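Local coordinates for chitinase (Thermococcus chitonophagus, PDB 5XSW), which probably acts as an endochitinase that cleaves chitin, this piece holding a sugar-binding helical domain behind an N-terminal beta domain, at residues Y187-F199 and Y449-M461. Numbering follows the deposited sequence.
Sequences YFAMGLALAYEWF and YRYDFLTILRVAM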
loop_
_atom_site.group_PDB
_atom_site.type_symbol
_atom_site.label_atom_id
_atom_site.label_comp_id
_atom_site.label_asym_id
_atom_site.label_seq_id
_atom_site.Cartn_x
_atom_site.Cartn_y
_atom_site.Cartn_z
ATOM N N TYR A 187 22.111 -13.945 -10.684
ATOM C CA TYR A 187 20.670 -14.198 -10.571
ATOM C C TYR A 187 19.935 -12.851 -10.588
ATOM O O TYR A 187 18.885 -12.693 -11.206
ATOM C CB TYR A 187 20.326 -15.015 -9.303
ATOM C CG TYR A 187 21.141 -16.278 -9.306
ATOM C CD1 TYR A 187 20.959 -17.227 -10.304
ATOM C CD2 TYR A 187 22.151 -16.490 -8.361
ATOM C CE1 TYR A 187 21.760 -18.382 -10.350
ATOM C CE2 TYR A 187 22.954 -17.625 -8.412
ATOM C CZ TYR A 187 22.734 -18.575 -9.400
ATOM O OH TYR A 187 23.535 -19.698 -9.457
ATOM N N PHE A 188 20.517 -11.897 -9.894
ATOM C CA PHE A 188 20.057 -10.507 -9.964
ATOM C C PHE A 188 20.105 -10.002 -11.416
ATOM O O PHE A 188 19.153 -9.345 -11.906
ATOM C CB PHE A 188 20.946 -9.605 -9.073
ATOM C CG PHE A 188 20.590 -8.115 -9.187
ATOM C CD1 PHE A 188 19.357 -7.648 -8.726
ATOM C CD2 PHE A 188 21.480 -7.215 -9.729
ATOM C CE1 PHE A 188 19.023 -6.233 -8.824
ATOM C CE2 PHE A 188 21.150 -5.836 -9.858
ATOM C CZ PHE A 188 19.911 -5.377 -9.377
ATOM N N ALA A 189 21.211 -10.295 -12.109
ATOM C CA ALA A 189 21.317 -9.856 -13.527
ATOM C C ALA A 189 20.182 -10.487 -14.354
ATOM O O ALA A 189 19.541 -9.828 -15.206
ATOM C CB ALA A 189 22.714 -10.235 -14.129
ATOM N N MET A 190 19.900 -11.771 -14.124
ATOM C CA MET A 190 18.780 -12.366 -14.859
ATOM C C MET A 190 17.429 -11.735 -14.516
ATOM O O MET A 190 16.555 -11.655 -15.371
ATOM C CB MET A 190 18.713 -13.904 -14.636
ATOM C CG MET A 190 19.896 -14.594 -15.346
ATOM S SD MET A 190 19.748 -16.420 -15.196
ATOM C CE MET A 190 20.372 -16.618 -13.616
ATOM N N GLY A 191 17.229 -11.313 -13.262
ATOM C CA GLY A 191 15.995 -10.609 -12.920
ATOM C C GLY A 191 15.889 -9.261 -13.643
ATOM O O GLY A 191 14.795 -8.907 -14.087
ATOM N N LEU A 192 16.997 -8.520 -13.736
ATOM C CA LEU A 192 17.025 -7.258 -14.495
ATOM C C LEU A 192 16.624 -7.569 -15.955
ATOM O O LEU A 192 15.984 -6.782 -16.599
ATOM C CB LEU A 192 18.425 -6.611 -14.492
ATOM C CG LEU A 192 18.951 -5.959 -13.180
ATOM C CD1 LEU A 192 20.429 -5.549 -13.291
ATOM C CD2 LEU A 192 17.999 -4.799 -12.735
ATOM N N ALA A 193 17.102 -8.699 -16.482
ATOM C CA ALA A 193 16.917 -8.978 -17.915
ATOM C C ALA A 193 15.453 -9.251 -18.145
ATOM O O ALA A 193 14.891 -8.895 -19.186
ATOM C CB ALA A 193 17.796 -10.193 -18.380
ATOM N N LEU A 194 14.811 -9.907 -17.183
ATOM C CA LEU A 194 13.411 -10.226 -17.359
ATOM C C LEU A 194 12.598 -8.930 -17.214
ATOM O O LEU A 194 11.611 -8.755 -17.930
ATOM C CB LEU A 194 12.907 -11.284 -16.342
ATOM C CG LEU A 194 11.390 -11.581 -16.377
ATOM C CD1 LEU A 194 10.985 -12.026 -17.826
ATOM C CD2 LEU A 194 10.977 -12.669 -15.361
ATOM N N ALA A 195 12.977 -8.047 -16.290
ATOM C CA ALA A 195 12.271 -6.763 -16.187
ATOM C C ALA A 195 12.341 -5.998 -17.525
ATOM O O ALA A 195 11.405 -5.350 -17.934
ATOM C CB ALA A 195 12.894 -5.872 -15.038
ATOM N N TYR A 196 13.517 -6.039 -18.139
ATOM C CA TYR A 196 13.773 -5.392 -19.441
ATOM C C TYR A 196 12.877 -6.004 -20.520
ATOM O O TYR A 196 12.116 -5.334 -21.154
ATOM C CB TYR A 196 15.246 -5.608 -19.789
ATOM C CG TYR A 196 15.752 -5.014 -21.095
ATOM C CD1 TYR A 196 15.176 -3.875 -21.656
ATOM C CD2 TYR A 196 16.861 -5.586 -21.742
ATOM C CE1 TYR A 196 15.697 -3.318 -22.844
ATOM C CE2 TYR A 196 17.361 -5.053 -22.924
ATOM C CZ TYR A 196 16.769 -3.937 -23.473
ATOM O OH TYR A 196 17.298 -3.400 -24.638
ATOM N N GLU A 197 12.953 -7.312 -20.702
ATOM C CA GLU A 197 12.211 -7.949 -21.794
ATOM C C GLU A 197 10.703 -7.929 -21.550
ATOM O O GLU A 197 9.889 -7.734 -22.469
ATOM C CB GLU A 197 12.743 -9.417 -22.024
ATOM C CG GLU A 197 12.109 -10.113 -23.285
ATOM C CD GLU A 197 12.441 -9.391 -24.616
ATOM O OE1 GLU A 197 13.495 -8.679 -24.733
ATOM O OE2 GLU A 197 11.657 -9.571 -25.569
ATOM N N TRP A 198 10.297 -8.132 -20.308
ATOM C CA TRP A 198 8.885 -8.138 -19.980
ATOM C C TRP A 198 8.287 -6.722 -19.967
ATOM O O TRP A 198 7.272 -6.478 -20.633
ATOM C CB TRP A 198 8.673 -8.820 -18.591
ATOM C CG TRP A 198 7.278 -9.302 -18.324
ATOM C CD1 TRP A 198 6.138 -9.095 -19.085
ATOM C CD2 TRP A 198 6.874 -10.074 -17.205
ATOM N NE1 TRP A 198 5.069 -9.735 -18.495
ATOM C CE2 TRP A 198 5.504 -10.348 -17.343
ATOM C CE3 TRP A 198 7.564 -10.606 -16.102
ATOM C CZ2 TRP A 198 4.794 -11.093 -16.394
ATOM C CZ3 TRP A 198 6.871 -11.359 -15.195
ATOM C CH2 TRP A 198 5.486 -11.583 -15.338
ATOM N N PHE A 199 8.898 -5.767 -19.244
ATOM C CA PHE A 199 8.216 -4.450 -19.025
ATOM C C PHE A 199 8.931 -3.312 -19.745
ATOM O O PHE A 199 8.524 -2.159 -19.637
ATOM C CB PHE A 199 8.084 -4.132 -17.490
ATOM C CG PHE A 199 7.273 -5.190 -16.760
ATOM C CD1 PHE A 199 5.910 -5.270 -16.967
ATOM C CD2 PHE A 199 7.899 -6.116 -15.897
ATOM C CE1 PHE A 199 5.148 -6.298 -16.354
ATOM C CE2 PHE A 199 7.147 -7.095 -15.263
ATOM C CZ PHE A 199 5.775 -7.204 -15.531
ATOM N N TYR A 449 25.345 -14.386 -20.604
ATOM C CA TYR A 449 24.273 -13.476 -20.160
ATOM C C TYR A 449 24.106 -12.357 -21.204
ATOM O O TYR A 449 23.037 -12.141 -21.761
ATOM C CB TYR A 449 24.599 -12.896 -18.788
ATOM C CG TYR A 449 23.596 -11.816 -18.421
ATOM C CD1 TYR A 449 22.389 -12.146 -17.856
ATOM C CD2 TYR A 449 23.885 -10.488 -18.645
ATOM C CE1 TYR A 449 21.436 -11.127 -17.468
ATOM C CE2 TYR A 449 22.953 -9.448 -18.283
ATOM C CZ TYR A 449 21.765 -9.802 -17.697
ATOM O OH TYR A 449 20.898 -8.796 -17.345
ATOM N N ARG A 450 25.201 -11.690 -21.509
ATOM C CA ARG A 450 25.150 -10.563 -22.436
ATOM C C ARG A 450 24.568 -10.950 -23.830
ATOM O O ARG A 450 23.665 -10.280 -24.357
ATOM C CB ARG A 450 26.563 -9.971 -22.609
ATOM C CG ARG A 450 26.527 -8.787 -23.582
ATOM C CD ARG A 450 27.877 -8.160 -23.782
ATOM N NE ARG A 450 27.896 -7.404 -25.027
ATOM C CZ ARG A 450 28.932 -6.653 -25.426
ATOM N NH1 ARG A 450 30.017 -6.508 -24.656
ATOM N NH2 ARG A 450 28.866 -6.025 -26.587
ATOM N N TYR A 451 25.064 -12.056 -24.400
ATOM C CA TYR A 451 24.739 -12.390 -25.805
ATOM C C TYR A 451 23.517 -13.273 -25.960
ATOM O O TYR A 451 22.783 -13.166 -26.950
ATOM C CB TYR A 451 25.977 -13.038 -26.472
ATOM C CG TYR A 451 27.127 -12.064 -26.610
ATOM C CD1 TYR A 451 27.129 -11.094 -27.593
ATOM C CD2 TYR A 451 28.149 -12.058 -25.678
ATOM C CE1 TYR A 451 28.172 -10.179 -27.688
ATOM C CE2 TYR A 451 29.190 -11.150 -25.763
ATOM C CZ TYR A 451 29.192 -10.218 -26.759
ATOM O OH TYR A 451 30.249 -9.329 -26.816
ATOM N N ASP A 452 23.278 -14.164 -24.993
ATOM C CA ASP A 452 22.248 -15.176 -25.159
ATOM C C ASP A 452 20.987 -15.025 -24.313
ATOM O O ASP A 452 19.958 -15.628 -24.623
ATOM C CB ASP A 452 22.832 -16.554 -24.831
ATOM C CG ASP A 452 23.975 -16.927 -25.746
ATOM O OD1 ASP A 452 23.812 -16.773 -26.986
ATOM O OD2 ASP A 452 25.019 -17.350 -25.225
ATOM N N PHE A 453 21.069 -14.362 -23.162
ATOM C CA PHE A 453 19.936 -14.547 -22.248
ATOM C C PHE A 453 18.608 -13.916 -22.743
ATOM O O PHE A 453 17.527 -14.447 -22.462
ATOM C CB PHE A 453 20.288 -14.035 -20.798
ATOM C CG PHE A 453 19.267 -14.483 -19.766
ATOM C CD1 PHE A 453 19.084 -15.819 -19.504
ATOM C CD2 PHE A 453 18.478 -13.549 -19.076
ATOM C CE1 PHE A 453 18.104 -16.269 -18.581
ATOM C CE2 PHE A 453 17.518 -13.954 -18.150
ATOM C CZ PHE A 453 17.319 -15.312 -17.895
ATOM N N LEU A 454 18.646 -12.806 -23.499
ATOM C CA LEU A 454 17.380 -12.302 -24.030
ATOM C C LEU A 454 16.705 -13.312 -24.966
ATOM O O LEU A 454 15.472 -13.438 -24.983
ATOM C CB LEU A 454 17.560 -10.993 -24.808
ATOM C CG LEU A 454 17.797 -9.740 -23.950
ATOM C CD1 LEU A 454 17.929 -8.465 -24.855
ATOM C CD2 LEU A 454 16.600 -9.600 -22.946
ATOM N N THR A 455 17.522 -14.052 -25.711
ATOM C CA THR A 455 16.934 -15.062 -26.641
ATOM C C THR A 455 16.290 -16.206 -25.831
ATOM O O THR A 455 15.180 -16.657 -26.119
ATOM C CB THR A 455 18.026 -15.549 -27.631
ATOM O OG1 THR A 455 18.406 -14.449 -28.476
ATOM C CG2 THR A 455 17.443 -16.677 -28.546
ATOM N N ILE A 456 16.948 -16.603 -24.728
ATOM C CA ILE A 456 16.372 -17.592 -23.820
ATOM C C ILE A 456 15.039 -17.110 -23.258
ATOM O O ILE A 456 14.020 -17.840 -23.222
ATOM C CB ILE A 456 17.325 -17.905 -22.634
ATOM C CG1 ILE A 456 18.623 -18.599 -23.096
ATOM C CG2 ILE A 456 16.527 -18.679 -21.535
ATOM C CD1 ILE A 456 18.410 -20.097 -23.606
ATOM N N LEU A 457 15.024 -15.865 -22.788
ATOM C CA LEU A 457 13.741 -15.287 -22.312
ATOM C C LEU A 457 12.613 -15.299 -23.383
ATOM O O LEU A 457 11.444 -15.626 -23.086
ATOM C CB LEU A 457 13.960 -13.847 -21.829
ATOM C CG LEU A 457 14.738 -13.713 -20.477
ATOM C CD1 LEU A 457 14.946 -12.226 -20.070
ATOM C CD2 LEU A 457 14.017 -14.500 -19.350
ATOM N N ARG A 458 12.974 -14.966 -24.611
ATOM C CA ARG A 458 11.985 -14.907 -25.708
ATOM C C ARG A 458 11.451 -16.281 -26.022
ATOM O O ARG A 458 10.239 -16.459 -26.224
ATOM C CB ARG A 458 12.631 -14.283 -26.968
ATOM C CG ARG A 458 12.765 -12.785 -26.792
ATOM C CD ARG A 458 13.476 -12.046 -27.897
ATOM N NE ARG A 458 13.744 -10.695 -27.418
ATOM C CZ ARG A 458 14.733 -9.938 -27.836
ATOM N NH1 ARG A 458 15.559 -10.373 -28.774
ATOM N NH2 ARG A 458 14.931 -8.752 -27.291
ATOM N N VAL A 459 12.349 -17.272 -26.005
ATOM C CA VAL A 459 11.890 -18.649 -26.157
ATOM C C VAL A 459 10.927 -18.998 -25.075
ATOM O O VAL A 459 9.832 -19.509 -25.355
ATOM C CB VAL A 459 13.064 -19.617 -26.159
ATOM C CG1 VAL A 459 12.570 -21.043 -25.966
ATOM C CG2 VAL A 459 13.806 -19.450 -27.481
ATOM N N ALA A 460 11.282 -18.703 -23.823
ATOM C CA ALA A 460 10.318 -18.991 -22.745
ATOM C C ALA A 460 9.010 -18.252 -22.961
ATOM O O ALA A 460 7.918 -18.817 -22.759
ATOM C CB ALA A 460 10.924 -18.600 -21.349
ATOM N N MET A 461 9.110 -16.969 -23.334
ATOM C CA MET A 461 7.896 -16.142 -23.396
ATOM C C MET A 461 6.955 -16.453 -24.546
ATOM O O MET A 461 5.766 -16.054 -24.525
ATOM C CB MET A 461 8.281 -14.635 -23.441
ATOM C CG MET A 461 8.916 -14.240 -22.065
ATOM S SD MET A 461 9.529 -12.546 -22.058
ATOM C CE MET A 461 8.002 -11.634 -21.878
#
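Met190 lies over one face of the Phe453 ring. Its CG sits 3.9 Å from the centroid of that ring as a CH-pi contact, and its SD adds an oblique Met-aromatic contact. Ala193 meets the same ring at its edge, with its CB 3.5 Å from Phe453 CD2. One turn earlier, Ala189 CB rests over a face of the Tyr449 ring. The Tyr449 hydroxyl donates to Ala189 O, with 2.7 Å between OH and O. It comes from above the carbonyl plane, while Ala193 N, the usual helix donor, reaches that oxygen from the opposite face. Leu457 pushes CD1 against the backbone carbonyl of Ala193.

Nearer the C-terminal ends a salt bridge sits among apolar contacts, Met461 CE against Trp198 being one. Glu197 is a knob in the hole formed by Leu454, Leu457, Arg458 and Met461. The Glu197 chain leaves the helix trans to the backbone N (chi1 -174°) and bends at chi2, which brings the carboxylate to Arg458, while CG passes 3.8 Å from Met461 SD. Arg458 grips the Glu197 carboxylate side-on in a buried salt bridge. NE bonds Glu197 OE2 at 3.0 Å, nearly straight, and NH2 bonds Glu197 OE1 at 2.9 Å. The carboxylate and guanidinium planes are 64° apart. Arg458 NH1 turns to the carbonyl of Pro159. A leucine in place of Arg458 would probably leave the buried Glu197 carboxylate without its counter-charge and the Pro159 carbonyl without this donor.

The axes of segments 187-199 and 449-461 cross at -55° and come within 10.2 Å. Helix 399-412 packs beside both segments, with Phe405 on Met190 and Leu194 and Ile402 on Phe453. Helices 203-214 and 288-311 also pack on 187-199, placing this pair within the buried helical core, apart from the N-terminal strands.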